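PDB 4Y9V: particle-associated lyase, which probably cleaves the capsular polysaccharide of Acinetobacter baumannii, acting as the trimeric tailspike lyase with which the phage meets its host. Local coordinates for residues 111-120 and 224-233. Sequence-based numbering, arbitrary orientation.
Sequences TGGFYASGSH and NPNVPLVIDY
Tyr115 lies flat against Val230, its in-register neighbour across two parallel strands, 113-117 and 229-232, on adjacent turns of what is evidently a parallel beta-helix, as in pectin lyase-like proteins. Val230 CB stands over one face of the phenol, 3.7 Å from the centroid of the Tyr115 ring; CG1 lies over a face by CZ, and CG2 approaches CE2. With CG anti to the backbone N (chi1 -158°), the ring leans across to strand 229-232, where Tyr115 OH gives a 2.7 Å hydrogen bond to Asp232 OD2. This oxygen is met on its anti side, slightly out of the carboxylate plane, and ring and carboxylate are turned 47° apart. A water bridges Asp232 OD2 to Ser117 OG, whose hydroxyl donates to Gly118 O. The carboxylate also forms salt bridges to Arg255 and Arg256.

On the other sheet face, Phe114 CB touches Leu229 CD1 at 3.8 Å, while the phenyl turns away to Phe92, Phe106 and Phe108. Five backbone hydrogen bonds form a parallel ladder, from Phe114 N to Pro228 O at one end to Gly118 N to Asp232 O at the other; that from Ala116 N to Val230 O is almost straight (177°). Beyond them, His120 ND1 and Tyr233 OH share a hydrogen bond of 2.7 Å, the oxygen lying in the imidazole plane. At the opposite end Asn224 ND2 reaches a lone pair of Gly112 O (3.0 Å). Tyr115 OH, a water and two arginines surround the buried Asp232 carboxylate, which probably favours its ionised form.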
loop_
_atom_site.group_PDB
_atom_site.type_symbol
_atom_site.label_atom_id
_atom_site.label_comp_id
_atom_site.label_asym_id
_atom_site.label_seq_id
_atom_site.Cartn_x
_atom_site.Cartn_y
_atom_site.Cartn_z
ATOM N N THR A 111 -29.653 22.854 -21.274
ATOM C CA THR A 111 -30.799 22.228 -20.650
ATOM C C THR A 111 -30.747 20.709 -20.565
ATOM O O THR A 111 -31.579 20.139 -19.816
ATOM C CB THR A 111 -32.081 22.640 -21.381
ATOM O OG1 THR A 111 -31.974 22.333 -22.770
ATOM C CG2 THR A 111 -32.339 24.149 -21.251
ATOM N N GLY A 112 -29.909 20.011 -21.311
ATOM C CA GLY A 112 -29.976 18.561 -21.371
ATOM C C GLY A 112 -29.085 17.857 -20.340
ATOM O O GLY A 112 -28.254 18.469 -19.663
ATOM N N GLY A 113 -29.228 16.540 -20.299
ATOM C CA GLY A 113 -28.339 15.684 -19.513
ATOM C C GLY A 113 -28.852 14.260 -19.583
ATOM O O GLY A 113 -29.930 13.996 -20.123
ATOM N N PHE A 114 -28.075 13.327 -19.016
ATOM C CA PHE A 114 -28.493 11.950 -18.835
ATOM C C PHE A 114 -28.581 11.658 -17.329
ATOM O O PHE A 114 -27.679 12.013 -16.568
ATOM C CB PHE A 114 -27.496 10.947 -19.450
ATOM C CG PHE A 114 -27.504 10.799 -20.955
ATOM C CD1 PHE A 114 -28.385 11.465 -21.796
ATOM C CD2 PHE A 114 -26.582 9.946 -21.527
ATOM C CE1 PHE A 114 -28.343 11.258 -23.166
ATOM C CE2 PHE A 114 -26.561 9.717 -22.896
ATOM C CZ PHE A 114 -27.438 10.404 -23.723
ATOM N N TYR A 115 -29.628 10.954 -16.934
ATOM C CA TYR A 115 -29.799 10.557 -15.543
ATOM C C TYR A 115 -30.273 9.108 -15.535
ATOM O O TYR A 115 -31.395 8.856 -15.992
ATOM C CB TYR A 115 -30.807 11.473 -14.810
ATOM C CG TYR A 115 -30.642 11.463 -13.315
ATOM C CD1 TYR A 115 -30.841 10.316 -12.552
ATOM C CD2 TYR A 115 -30.228 12.612 -12.620
ATOM C CE1 TYR A 115 -30.669 10.308 -11.173
ATOM C CE2 TYR A 115 -30.045 12.607 -11.256
ATOM C CZ TYR A 115 -30.261 11.455 -10.526
ATOM O OH TYR A 115 -30.030 11.475 -9.181
ATOM N N ALA A 116 -29.474 8.192 -15.042
ATOM C CA ALA A 116 -29.813 6.775 -14.994
ATOM C C ALA A 116 -30.039 6.409 -13.522
ATOM O O ALA A 116 -29.183 6.647 -12.718
ATOM C CB ALA A 116 -28.685 5.951 -15.563
ATOM N N SER A 117 -31.223 5.867 -13.215
ATOM C CA SER A 117 -31.539 5.619 -11.834
ATOM C C SER A 117 -32.311 4.323 -11.623
ATOM O O SER A 117 -33.319 4.074 -12.287
ATOM C CB SER A 117 -32.376 6.748 -11.269
ATOM O OG SER A 117 -32.542 6.703 -9.874
ATOM N N GLY A 118 -31.900 3.601 -10.584
ATOM C CA GLY A 118 -32.731 2.612 -9.932
ATOM C C GLY A 118 -33.759 3.289 -9.034
ATOM O O GLY A 118 -33.934 4.522 -9.078
ATOM N N SER A 119 -34.458 2.508 -8.251
ATOM C CA SER A 119 -35.535 3.056 -7.432
ATOM C C SER A 119 -35.504 2.442 -6.031
ATOM O O SER A 119 -34.934 1.370 -5.825
ATOM C CB SER A 119 -36.895 2.822 -8.081
ATOM O OG SER A 119 -37.143 1.453 -8.203
ATOM N N HIS A 120 -36.160 3.109 -5.111
ATOM C CA HIS A 120 -36.374 2.565 -3.789
ATOM C C HIS A 120 -37.844 2.594 -3.412
ATOM O O HIS A 120 -38.666 3.310 -4.004
ATOM C CB HIS A 120 -35.509 3.308 -2.751
ATOM C CG HIS A 120 -35.838 4.750 -2.488
ATOM N ND1 HIS A 120 -34.916 5.605 -1.961
ATOM C CD2 HIS A 120 -37.001 5.430 -2.647
ATOM C CE1 HIS A 120 -35.499 6.786 -1.800
ATOM N NE2 HIS A 120 -36.756 6.732 -2.217
ATOM N N ASN A 224 -25.400 24.977 -17.525
ATOM C CA ASN A 224 -26.369 23.874 -17.518
ATOM C C ASN A 224 -26.384 23.272 -16.095
ATOM O O ASN A 224 -25.348 22.753 -15.656
ATOM C CB ASN A 224 -25.952 22.843 -18.541
ATOM C CG ASN A 224 -26.973 21.731 -18.703
ATOM O OD1 ASN A 224 -27.639 21.340 -17.732
ATOM N ND2 ASN A 224 -27.069 21.172 -19.896
ATOM N N PRO A 225 -27.504 23.308 -15.389
ATOM C CA PRO A 225 -27.524 22.827 -14.005
ATOM C C PRO A 225 -27.537 21.337 -13.883
ATOM O O PRO A 225 -27.297 20.809 -12.815
ATOM C CB PRO A 225 -28.818 23.422 -13.465
ATOM C CG PRO A 225 -29.728 23.456 -14.665
ATOM C CD PRO A 225 -28.830 23.830 -15.799
ATOM N N ASN A 226 -27.711 20.610 -14.972
ATOM C CA ASN A 226 -27.702 19.148 -14.923
ATOM C C ASN A 226 -26.272 18.646 -14.952
ATOM O O ASN A 226 -25.445 19.065 -15.798
ATOM C CB ASN A 226 -28.445 18.576 -16.128
ATOM C CG ASN A 226 -29.877 18.958 -16.151
ATOM O OD1 ASN A 226 -30.214 19.879 -17.011
ATOM N ND2 ASN A 226 -30.664 18.442 -15.320
ATOM N N VAL A 227 -25.947 17.720 -14.068
ATOM C CA VAL A 227 -24.714 16.952 -14.214
ATOM C C VAL A 227 -24.828 16.150 -15.502
ATOM O O VAL A 227 -25.856 15.493 -15.721
ATOM C CB VAL A 227 -24.515 16.068 -12.972
ATOM C CG1 VAL A 227 -23.270 15.201 -13.129
ATOM C CG2 VAL A 227 -24.419 16.943 -11.715
ATOM N N PRO A 228 -23.832 16.174 -16.394
ATOM C CA PRO A 228 -23.998 15.485 -17.667
ATOM C C PRO A 228 -24.422 14.039 -17.585
ATOM O O PRO A 228 -25.251 13.588 -18.359
ATOM C CB PRO A 228 -22.598 15.713 -18.296
ATOM C CG PRO A 228 -22.130 17.017 -17.749
ATOM C CD PRO A 228 -22.655 17.053 -16.375
ATOM N N LEU A 229 -23.825 13.285 -16.636
ATOM C CA LEU A 229 -24.321 11.948 -16.336
ATOM C C LEU A 229 -24.370 11.770 -14.806
ATOM O O LEU A 229 -23.370 11.982 -14.113
ATOM C CB LEU A 229 -23.457 10.854 -16.907
ATOM C CG LEU A 229 -23.861 9.407 -16.528
ATOM C CD1 LEU A 229 -25.241 9.043 -17.036
ATOM C CD2 LEU A 229 -22.805 8.438 -17.008
ATOM N N VAL A 230 -25.530 11.318 -14.330
ATOM C CA VAL A 230 -25.689 10.777 -12.984
ATOM C C VAL A 230 -26.085 9.300 -13.141
ATOM O O VAL A 230 -26.986 8.983 -13.914
ATOM C CB VAL A 230 -26.746 11.511 -12.162
ATOM C CG1 VAL A 230 -26.770 10.936 -10.718
ATOM C CG2 VAL A 230 -26.503 13.014 -12.163
ATOM N N ILE A 231 -25.418 8.427 -12.366
ATOM C CA ILE A 231 -25.835 7.038 -12.172
ATOM C C ILE A 231 -26.226 6.919 -10.704
ATOM O O ILE A 231 -25.424 7.253 -9.839
ATOM C CB ILE A 231 -24.730 6.051 -12.536
ATOM C CG1 ILE A 231 -24.295 6.184 -13.978
ATOM C CG2 ILE A 231 -25.138 4.634 -12.178
ATOM C CD1 ILE A 231 -23.075 5.380 -14.357
ATOM N N ASP A 232 -27.466 6.476 -10.453
ATOM C CA ASP A 232 -28.066 6.501 -9.128
ATOM C C ASP A 232 -28.688 5.139 -8.841
ATOM O O ASP A 232 -29.371 4.580 -9.710
ATOM C CB ASP A 232 -29.096 7.631 -9.115
ATOM C CG ASP A 232 -29.660 8.070 -7.791
ATOM O OD1 ASP A 232 -29.533 7.380 -6.778
ATOM O OD2 ASP A 232 -30.245 9.221 -7.791
ATOM N N TYR A 233 -28.449 4.587 -7.651
ATOM C CA TYR A 233 -29.038 3.312 -7.258
ATOM C C TYR A 233 -28.661 2.185 -8.270
ATOM O O TYR A 233 -29.493 1.504 -8.865
ATOM C CB TYR A 233 -30.524 3.360 -7.006
ATOM C CG TYR A 233 -30.942 3.840 -5.626
ATOM C CD1 TYR A 233 -30.279 3.453 -4.469
ATOM C CD2 TYR A 233 -32.097 4.602 -5.472
ATOM C CE1 TYR A 233 -30.732 3.837 -3.205
ATOM C CE2 TYR A 233 -32.561 4.975 -4.209
ATOM C CZ TYR A 233 -31.872 4.594 -3.064
ATOM O OH TYR A 233 -32.279 4.937 -1.809
HETATM O O HOH W 1 -25.438 18.583 -18.644
HETATM O O HOH W 2 -28.316 14.550 -15.300
HETATM O O HOH W 3 -32.925 9.073 -8.560
#